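Local coordinates for protein Tas1 (Pseudomonas aeruginosa, PDB 6OX6) that pyrophosphorylates adenosine nucleotides to make (p)ppApp as a type VI secretion toxin, depleting ADP and ATP in competitor cells, at residues A[249-253]-A[283-287]; A[276-280]-A[381-385]; A[309-315]-A[361-367]. All coordinates share one frame; numbering follows the deposited sequence.

Interaction 1 (A[249-253]-A[283-287]). With ACT (acetate ion), chain D.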
loop_
_atom_site.group_PDB
_atom_site.type_symbol
_atom_site.label_atom_id
_atom_site.label_comp_id
_atom_site.label_asym_id
_atom_site.label_seq_id
_atom_site.Cartn_x
_atom_site.Cartn_y
_atom_site.Cartn_z
ATOM N N PHE A 249 -8.315 20.567 -5.315
ATOM C CA PHE A 249 -6.991 20.019 -5.038
ATOM C C PHE A 249 -6.218 20.872 -4.051
ATOM O O PHE A 249 -5.666 20.356 -3.073
ATOM C CB PHE A 249 -6.179 19.877 -6.320
ATOM C CG PHE A 249 -4.765 19.449 -6.068
ATOM C CD1 PHE A 249 -4.458 18.105 -5.938
ATOM C CD2 PHE A 249 -3.747 20.380 -5.938
ATOM C CE1 PHE A 249 -3.167 17.696 -5.685
ATOM C CE2 PHE A 249 -2.444 19.972 -5.693
ATOM C CZ PHE A 249 -2.156 18.624 -5.569
ATOM N N GLU A 250 -6.148 22.188 -4.302
ATOM C CA GLU A 250 -5.315 23.046 -3.465
ATOM C C GLU A 250 -5.857 23.147 -2.051
ATOM O O GLU A 250 -5.079 23.256 -1.096
ATOM C CB GLU A 250 -5.187 24.439 -4.078
ATOM C CG GLU A 250 -4.120 25.317 -3.419
ATOM C CD GLU A 250 -2.750 24.666 -3.397
ATOM O OE1 GLU A 250 -2.326 24.146 -4.449
ATOM O OE2 GLU A 250 -2.093 24.685 -2.333
ATOM N N LYS A 251 -7.178 23.107 -1.888
ATOM C CA LYS A 251 -7.736 23.099 -0.544
ATOM C C LYS A 251 -7.248 21.884 0.242
ATOM O O LYS A 251 -6.873 22.004 1.412
ATOM C CB LYS A 251 -9.266 23.134 -0.604
ATOM C CG LYS A 251 -9.911 23.082 0.771
ATOM C CD LYS A 251 -11.382 22.685 0.750
ATOM C CE LYS A 251 -12.138 23.386 1.881
ATOM N NZ LYS A 251 -13.621 23.307 1.724
ATOM N N VAL A 252 -7.223 20.706 -0.382
ATOM C CA VAL A 252 -6.712 19.535 0.324
ATOM C C VAL A 252 -5.206 19.649 0.528
ATOM O O VAL A 252 -4.696 19.423 1.633
ATOM C CB VAL A 252 -7.079 18.241 -0.422
ATOM C CG1 VAL A 252 -6.282 17.079 0.157
ATOM C CG2 VAL A 252 -8.570 17.959 -0.303
ATOM N N TYR A 253 -4.475 20.028 -0.526
ATOM C CA TYR A 253 -3.012 20.046 -0.462
ATOM C C TYR A 253 -2.486 20.918 0.677
ATOM O O TYR A 253 -1.452 20.587 1.274
ATOM C CB TYR A 253 -2.439 20.520 -1.796
ATOM C CG TYR A 253 -0.988 20.127 -2.043
ATOM C CD1 TYR A 253 0.043 21.005 -1.738
ATOM C CD2 TYR A 253 -0.653 18.878 -2.593
ATOM C CE1 TYR A 253 1.368 20.669 -1.961
ATOM C CE2 TYR A 253 0.668 18.527 -2.821
ATOM C CZ TYR A 253 1.683 19.435 -2.504
ATOM O OH TYR A 253 3.010 19.115 -2.724
ATOM N N ILE A 283 6.176 16.352 2.039
ATOM C CA ILE A 283 4.846 16.246 1.455
ATOM C C ILE A 283 4.963 15.728 0.027
ATOM O O ILE A 283 5.922 16.042 -0.684
ATOM C CB ILE A 283 4.165 17.627 1.535
ATOM C CG1 ILE A 283 3.345 17.745 2.814
ATOM C CG2 ILE A 283 3.306 17.934 0.329
ATOM C CD1 ILE A 283 4.179 17.760 4.071
ATOM N N LYS A 284 4.007 14.897 -0.393
ATOM C CA LYS A 284 4.037 14.385 -1.760
ATOM C C LYS A 284 4.133 15.545 -2.744
ATOM O O LYS A 284 3.469 16.567 -2.577
ATOM C CB LYS A 284 2.787 13.553 -2.054
ATOM C CG LYS A 284 2.847 12.798 -3.376
ATOM C CD LYS A 284 1.738 11.757 -3.497
ATOM C CE LYS A 284 2.338 10.356 -3.640
ATOM N NZ LYS A 284 3.250 9.996 -2.504
ATOM N N SER A 285 4.972 15.392 -3.768
ATOM C CA SER A 285 5.130 16.475 -4.733
ATOM C C SER A 285 3.826 16.721 -5.470
ATOM O O SER A 285 3.015 15.806 -5.668
ATOM C CB SER A 285 6.237 16.162 -5.746
ATOM O OG SER A 285 5.712 15.537 -6.920
ATOM N N ARG A 286 3.657 17.973 -5.909
ATOM C CA ARG A 286 2.409 18.433 -6.507
ATOM C C ARG A 286 2.001 17.580 -7.708
ATOM O O ARG A 286 0.887 17.047 -7.749
ATOM C CB ARG A 286 2.539 19.907 -6.911
ATOM C CG ARG A 286 1.280 20.503 -7.580
ATOM C CD ARG A 286 1.323 22.063 -7.668
ATOM N NE ARG A 286 0.383 22.658 -6.722
ATOM C CZ ARG A 286 0.749 23.228 -5.578
ATOM N NH1 ARG A 286 2.041 23.290 -5.264
ATOM N NH2 ARG A 286 -0.161 23.731 -4.752
ATOM N N GLU A 287 2.885 17.462 -8.709
ATOM C CA GLU A 287 2.531 16.741 -9.931
ATOM C C GLU A 287 2.175 15.297 -9.633
ATOM O O GLU A 287 1.235 14.742 -10.217
ATOM C CB GLU A 287 3.678 16.782 -10.946
ATOM C CG GLU A 287 3.335 16.205 -12.337
ATOM C CD GLU A 287 2.343 17.066 -13.143
ATOM O OE1 GLU A 287 1.562 16.482 -13.938
ATOM O OE2 GLU A 287 2.356 18.317 -12.998
HETATM C C ACT D . 6.367 10.297 -3.641
HETATM O O ACT D . 5.488 9.978 -4.495
HETATM O OXT ACT D . 6.788 9.616 -2.677
HETATM C CH3 ACT D . 7.009 11.737 -3.818
#
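The guanidinium of Arg286 lies over one face of the Tyr253 ring. Its CZ sits 4.8 Å from the ring centroid, 25° off the ring normal, which makes a cation-pi contact. The two planes are tilted 40° against each other, so the guanidinium leans over the ring rather than lying flat on it. The carboxylate of Glu250 meets the guanidinium at its edge, and the two planes are nearly coplanar. This is a salt bridge, but the 2.2 Å between Glu250 OE1 and Arg286 NH2 is too short to be trusted; Glu250 is modelled in two conformers. At the edge of the Phe249 ring stands Arg286 NE, 4.0 Å from CE2. The Arg286 chain leaves with CG anti to the backbone N (chi1 179°) and turns at chi3, which brings the guanidinium back to helix 249-253.

The contact sets this short helix against the N-terminal end of helix 286-296. Ser285 is the N-cap residue there, with a weak side-chain bond to Arg288 N. Phe249 extends the packing onto Ala289, Met290 and Ile293.

Tyr253 reaches the turn before the cap. Its OH donates to Lys284 O at 2.6 Å, in the carbonyl plane. Ile283 CG2 packs 3.6 Å from Tyr253 CZ. The amine of Lys284 forms a salt bridge with Asp306, and its NZ also makes a weak hydrogen bond to an acetate ion.

Interaction 2 (A[276-280]-A[381-385])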
loop_
_atom_site.group_PDB
_atom_site.type_symbol
_atom_site.label_atom_id
_atom_site.label_comp_id
_atom_site.label_asym_id
_atom_site.label_seq_id
_atom_site.Cartn_x
_atom_site.Cartn_y
_atom_site.Cartn_z
ATOM N N GLY A 276 12.913 2.402 18.412
ATOM C CA GLY A 276 13.030 2.446 16.972
ATOM C C GLY A 276 13.279 3.815 16.383
ATOM O O GLY A 276 13.686 4.747 17.080
ATOM N N ARG A 277 13.096 3.925 15.074
ATOM C CA ARG A 277 13.331 5.186 14.391
ATOM C C ARG A 277 12.179 5.543 13.470
ATOM O O ARG A 277 11.381 4.686 13.089
ATOM C CB ARG A 277 14.638 5.129 13.598
ATOM C CG ARG A 277 14.754 6.188 12.514
ATOM C CD ARG A 277 15.651 5.720 11.380
ATOM N NE ARG A 277 17.060 5.991 11.651
ATOM C CZ ARG A 277 17.908 6.500 10.763
ATOM N NH1 ARG A 277 19.174 6.713 11.096
ATOM N NH2 ARG A 277 17.491 6.799 9.539
ATOM N N VAL A 278 12.076 6.824 13.132
ATOM C CA VAL A 278 11.005 7.296 12.264
ATOM C C VAL A 278 11.766 7.879 11.082
ATOM O O VAL A 278 12.636 8.734 11.249
ATOM C CB VAL A 278 10.031 8.217 13.023
ATOM C CG1 VAL A 278 9.065 8.880 12.054
ATOM C CG2 VAL A 278 9.276 7.431 14.085
ATOM N N ALA A 279 11.432 7.409 9.885
ATOM C CA ALA A 279 11.899 8.010 8.645
ATOM C C ALA A 279 10.792 8.954 8.199
ATOM O O ALA A 279 9.758 8.521 7.680
ATOM C CB ALA A 279 12.226 6.953 7.590
ATOM N N LYS A 280 10.993 10.244 8.454
ATOM C CA LYS A 280 10.066 11.265 8.001
ATOM C C LYS A 280 10.353 11.597 6.546
ATOM O O LYS A 280 11.467 11.417 6.060
ATOM C CB LYS A 280 10.184 12.524 8.861
ATOM C CG LYS A 280 9.940 12.324 10.353
ATOM C CD LYS A 280 10.032 13.680 11.065
ATOM C CE LYS A 280 9.841 13.581 12.572
ATOM N NZ LYS A 280 10.613 12.437 13.125
ATOM N N ILE A 381 18.597 5.121 3.731
ATOM C CA ILE A 381 17.892 6.279 4.268
ATOM C C ILE A 381 16.918 5.851 5.360
ATOM O O ILE A 381 16.861 6.463 6.435
ATOM C CB ILE A 381 17.167 7.032 3.148
ATOM C CG1 ILE A 381 18.150 7.502 2.082
ATOM C CG2 ILE A 381 16.371 8.195 3.716
ATOM C CD1 ILE A 381 17.474 8.200 0.928
ATOM N N LEU A 382 16.125 4.803 5.102
ATOM C CA LEU A 382 15.125 4.385 6.090
ATOM C C LEU A 382 15.773 3.895 7.380
ATOM O O LEU A 382 15.294 4.201 8.475
ATOM C CB LEU A 382 14.243 3.286 5.521
ATOM C CG LEU A 382 13.371 3.694 4.348
ATOM C CD1 LEU A 382 12.523 2.525 3.851
ATOM C CD2 LEU A 382 12.494 4.858 4.780
ATOM N N LEU A 383 16.816 3.064 7.270
ATOM C CA LEU A 383 17.412 2.428 8.439
ATOM C C LEU A 383 18.549 3.228 9.042
ATOM O O LEU A 383 18.935 2.966 10.189
ATOM C CB LEU A 383 17.958 1.039 8.090
ATOM C CG LEU A 383 17.022 0.083 7.345
ATOM C CD1 LEU A 383 17.731 -1.257 7.164
ATOM C CD2 LEU A 383 15.714 -0.106 8.088
ATOM N N GLY A 384 19.105 4.174 8.300
ATOM C CA GLY A 384 20.389 4.715 8.652
ATOM C C GLY A 384 21.508 3.801 8.189
ATOM O O GLY A 384 21.329 2.604 7.962
ATOM N N ASN A 385 22.691 4.398 8.045
ATOM C CA ASN A 385 23.831 3.676 7.499
ATOM C C ASN A 385 24.242 2.521 8.397
ATOM O O ASN A 385 24.546 1.433 7.903
ATOM C CB ASN A 385 24.998 4.635 7.285
ATOM C CG ASN A 385 24.884 5.392 5.976
ATOM O OD1 ASN A 385 24.380 4.850 4.985
ATOM N ND2 ASN A 385 25.362 6.643 5.953
#
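Arg277 lays its guanidinium across the last turn of helix 376-383. One face of the group carries Leu383 O, 3.7 Å above the plane and over its centre. Gly384 N lies over the same face, offset toward the rim. Ile381 O comes to the edge, 3.2 Å from Arg277 NH2, but at a poor angle for a hydrogen bond. The chain starts with CG anti to the backbone N (chi1 161°) and bends at chi3, and its CD passes 3.3 Å from Leu382 O. Gly384 leaves the helix with positive phi. Having no side chain, it lets Arg277 NH1 come within 3.4 Å of its CA.

The second half of the contact is apolar. Ala279 CB touches Leu382 CD2 at 3.5 Å. Both segments also border strand 308-313: Ala279 and Leu383 each pack on Ile313. The contact thus fits the outermost strand 277-280 of the mixed sheet to the C-terminal end of a helix.

A positive group against three helix-end carbonyls suggests an electrostatic attraction rather than directed bonds. An acetate ion, probably from the crystallisation liquor, lies about 3 Å from the Arg277 side chain, between nearest atoms; this is consistent with a charge that can still attract anions.

Interaction 3 (A[309-315]-A[361-367]). With ACT (acetate ion), chain I.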
loop_
_atom_site.group_PDB
_atom_site.type_symbol
_atom_site.label_atom_id
_atom_site.label_comp_id
_atom_site.label_asym_id
_atom_site.label_seq_id
_atom_site.Cartn_x
_atom_site.Cartn_y
_atom_site.Cartn_z
ATOM N N ARG A 309 3.261 11.333 4.997
ATOM C CA ARG A 309 3.538 9.934 5.274
ATOM C C ARG A 309 4.849 9.805 6.023
ATOM O O ARG A 309 5.726 10.661 5.912
ATOM C CB ARG A 309 3.572 9.122 3.979
ATOM C CG ARG A 309 4.660 9.532 3.023
ATOM C CD ARG A 309 4.824 8.459 1.961
ATOM N NE ARG A 309 6.002 8.711 1.145
ATOM C CZ ARG A 309 7.241 8.382 1.505
ATOM N NH1 ARG A 309 7.461 7.754 2.662
ATOM N NH2 ARG A 309 8.256 8.675 0.704
ATOM N N ASN A 310 4.986 8.720 6.781
ATOM C CA ASN A 310 6.290 8.371 7.322
ATOM C C ASN A 310 6.343 6.868 7.562
ATOM O O ASN A 310 5.391 6.133 7.288
ATOM C CB ASN A 310 6.623 9.164 8.592
ATOM C CG ASN A 310 5.574 9.030 9.657
ATOM O OD1 ASN A 310 5.208 7.916 10.048
ATOM N ND2 ASN A 310 5.135 10.168 10.203
ATOM N N THR A 311 7.487 6.411 8.029
ATOM C CA THR A 311 7.732 5.004 8.294
ATOM C C THR A 311 8.292 4.871 9.701
ATOM O O THR A 311 9.202 5.617 10.086
ATOM C CB THR A 311 8.736 4.390 7.273
ATOM O OG1 THR A 311 8.285 4.622 5.930
ATOM C CG2 THR A 311 8.876 2.895 7.480
ATOM N N ILE A 312 7.770 3.911 10.455
ATOM C CA ILE A 312 8.325 3.566 11.753
ATOM C C ILE A 312 9.104 2.265 11.611
ATOM O O ILE A 312 8.570 1.245 11.157
ATOM C CB ILE A 312 7.232 3.452 12.818
ATOM C CG1 ILE A 312 6.488 4.786 12.952
ATOM C CG2 ILE A 312 7.832 3.010 14.124
ATOM C CD1 ILE A 312 5.285 4.737 13.893
ATOM N N ILE A 313 10.378 2.301 11.963
ATOM C CA ILE A 313 11.237 1.125 11.873
ATOM C C ILE A 313 11.507 0.674 13.293
ATOM O O ILE A 313 12.073 1.431 14.090
ATOM C CB ILE A 313 12.546 1.419 11.116
ATOM C CG1 ILE A 313 12.251 1.889 9.688
ATOM C CG2 ILE A 313 13.480 0.202 11.102
ATOM C CD1 ILE A 313 12.292 3.401 9.541
ATOM N N VAL A 314 11.070 -0.541 13.626
ATOM C CA VAL A 314 11.312 -1.124 14.940
ATOM C C VAL A 314 11.704 -2.575 14.727
ATOM O O VAL A 314 11.529 -3.131 13.644
ATOM C CB VAL A 314 10.083 -1.010 15.872
ATOM C CG1 VAL A 314 9.888 0.443 16.342
ATOM C CG2 VAL A 314 8.819 -1.506 15.164
ATOM N N GLU A 315 12.242 -3.193 15.774
ATOM C CA GLU A 315 12.613 -4.596 15.669
ATOM C C GLU A 315 11.376 -5.460 15.435
ATOM O O GLU A 315 10.239 -5.048 15.694
ATOM C CB GLU A 315 13.361 -5.042 16.919
ATOM C CG GLU A 315 14.659 -4.295 17.092
ATOM C CD GLU A 315 15.660 -4.585 15.962
ATOM O OE1 GLU A 315 15.585 -5.672 15.331
ATOM O OE2 GLU A 315 16.522 -3.717 15.702
ATOM N N GLU A 361 -0.441 8.790 6.396
ATOM C CA GLU A 361 -0.023 7.393 6.263
ATOM C C GLU A 361 1.156 7.113 7.186
ATOM O O GLU A 361 2.168 7.810 7.124
ATOM C CB GLU A 361 0.389 7.062 4.826
ATOM C CG GLU A 361 1.123 5.720 4.712
ATOM C CD GLU A 361 1.683 5.420 3.307
ATOM O OE1 GLU A 361 2.865 5.775 3.017
ATOM O OE2 GLU A 361 0.945 4.812 2.494
ATOM N N ILE A 362 1.043 6.082 8.023
ATOM C CA ILE A 362 2.174 5.640 8.837
ATOM C C ILE A 362 2.418 4.153 8.592
ATOM O O ILE A 362 1.586 3.311 8.955
ATOM C CB ILE A 362 1.959 5.898 10.329
ATOM C CG1 ILE A 362 1.777 7.384 10.602
ATOM C CG2 ILE A 362 3.168 5.401 11.071
ATOM C CD1 ILE A 362 1.375 7.687 12.050
ATOM N N GLN A 363 3.573 3.824 8.030
ATOM C CA GLN A 363 3.946 2.434 7.803
ATOM C C GLN A 363 4.886 1.968 8.898
ATOM O O GLN A 363 5.638 2.759 9.466
ATOM C CB GLN A 363 4.643 2.263 6.462
ATOM C CG GLN A 363 3.778 2.551 5.278
ATOM C CD GLN A 363 4.525 2.281 4.010
ATOM O OE1 GLN A 363 5.305 3.106 3.547
ATOM N NE2 GLN A 363 4.347 1.102 3.477
ATOM N N VAL A 364 4.869 0.669 9.165
ATOM C CA VAL A 364 5.723 0.079 10.184
ATOM C C VAL A 364 6.297 -1.210 9.634
ATOM O O VAL A 364 5.581 -2.005 9.010
ATOM C CB VAL A 364 4.967 -0.215 11.501
ATOM C CG1 VAL A 364 5.964 -0.419 12.598
ATOM C CG2 VAL A 364 3.976 0.916 11.867
ATOM N N ASN A 365 7.578 -1.438 9.895
ATOM C CA ASN A 365 8.210 -2.685 9.477
ATOM C C ASN A 365 9.518 -2.830 10.229
ATOM O O ASN A 365 9.976 -1.899 10.895
ATOM C CB ASN A 365 8.472 -2.727 7.968
ATOM C CG ASN A 365 8.144 -4.088 7.365
ATOM O OD1 ASN A 365 8.316 -5.117 8.021
ATOM N ND2 ASN A 365 7.638 -4.097 6.137
ATOM N N SER A 366 10.115 -4.015 10.104
ATOM C CA SER A 366 11.405 -4.314 10.691
ATOM C C SER A 366 12.540 -3.916 9.750
ATOM O O SER A 366 12.332 -3.708 8.545
ATOM C CB SER A 366 11.499 -5.802 11.006
ATOM O OG SER A 366 11.304 -6.564 9.830
ATOM N N PRO A 367 13.762 -3.791 10.276
ATOM C CA PRO A 367 14.901 -3.540 9.379
ATOM C C PRO A 367 15.115 -4.659 8.371
ATOM O O PRO A 367 15.498 -4.385 7.223
ATOM C CB PRO A 367 16.096 -3.405 10.342
ATOM C CG PRO A 367 15.491 -3.106 11.692
ATOM C CD PRO A 367 14.168 -3.820 11.695
HETATM C C ACT I . 8.091 0.009 3.321
HETATM O O ACT I . 7.285 -0.044 2.345
HETATM O OXT ACT I . 9.299 0.389 3.327
HETATM C CH3 ACT I . 7.492 -0.459 4.711
HETATM O O HOH W 1 5.422 5.584 4.611
HETATM O O HOH W 2 8.074 3.473 3.403
#
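Ile312 packs between Ile362 and Val364 on the tight face of two parallel strands. Its CD1 meets Ile362 CG2 at 3.6 Å, while its CB lies 4.1 Å from Val364 CG1. Val314 adds its CG2 to Val364 CG1. Helices 256-273 and 319-328 cover this face. Polar Asn310 joins it, with CG between the backbone N and the carbonyl carbon (chi1 55°) and OD1 3.4 Å from Ile362 CG2. That oxygen is buried with no partner in the model; ND2 is bonded to Asp264.

The backbones form a parallel ladder of five hydrogen bonds. The shortest runs from Ile312 N to Gln363 O, 2.6 Å. Both are interior strands of the mixed sheet, and 359-365 is its middle one.

The other face is looser and watered beside Thr311 and Gln363. One water joins Thr311 OG1 and Gln363 OE1, 2.8 Å from each. A second water lies 2.7 Å from Asn310 O and from Gln363 OE1. It cannot donate to all its acceptors at once. Gln363 NE2 makes a weak hydrogen bond to an acetate ion, which Lys373 also holds. Arg309 and Glu361 run side by side without their charged atoms meeting.

One face thus rests mainly on aliphatic contacts; the other is polar and hydrated, yet apolar again where Ile313 meets Pro367. The acetate, probably from the crystallisation liquor, may mark a spot that suits anions.

In the fold
From the start of the modelled chain, helix 249-253 opens interaction 1. Helix 256-273 follows, and then strand 277-280, which opens interaction 2. The chain next reaches 283-287 and closes interaction 1, so the loops of interactions 1 and 2 cross. Strand 308-313 opens interaction 3, which closes at 361-367. Residues 381-385 then close interaction 2, with interaction 3 nested inside its loop. Interactions 2 and 3 touch: strands 277-280 and 308-313 are antiparallel neighbours, with Arg277 O 2.8 Å from Ile313 N. Together they join the sheet's edge, its centre and helix 376-383. Interaction 1 lies at the surface, about 23 Å from interaction 3 between centres, and ties the first modelled helix to helix 286-296.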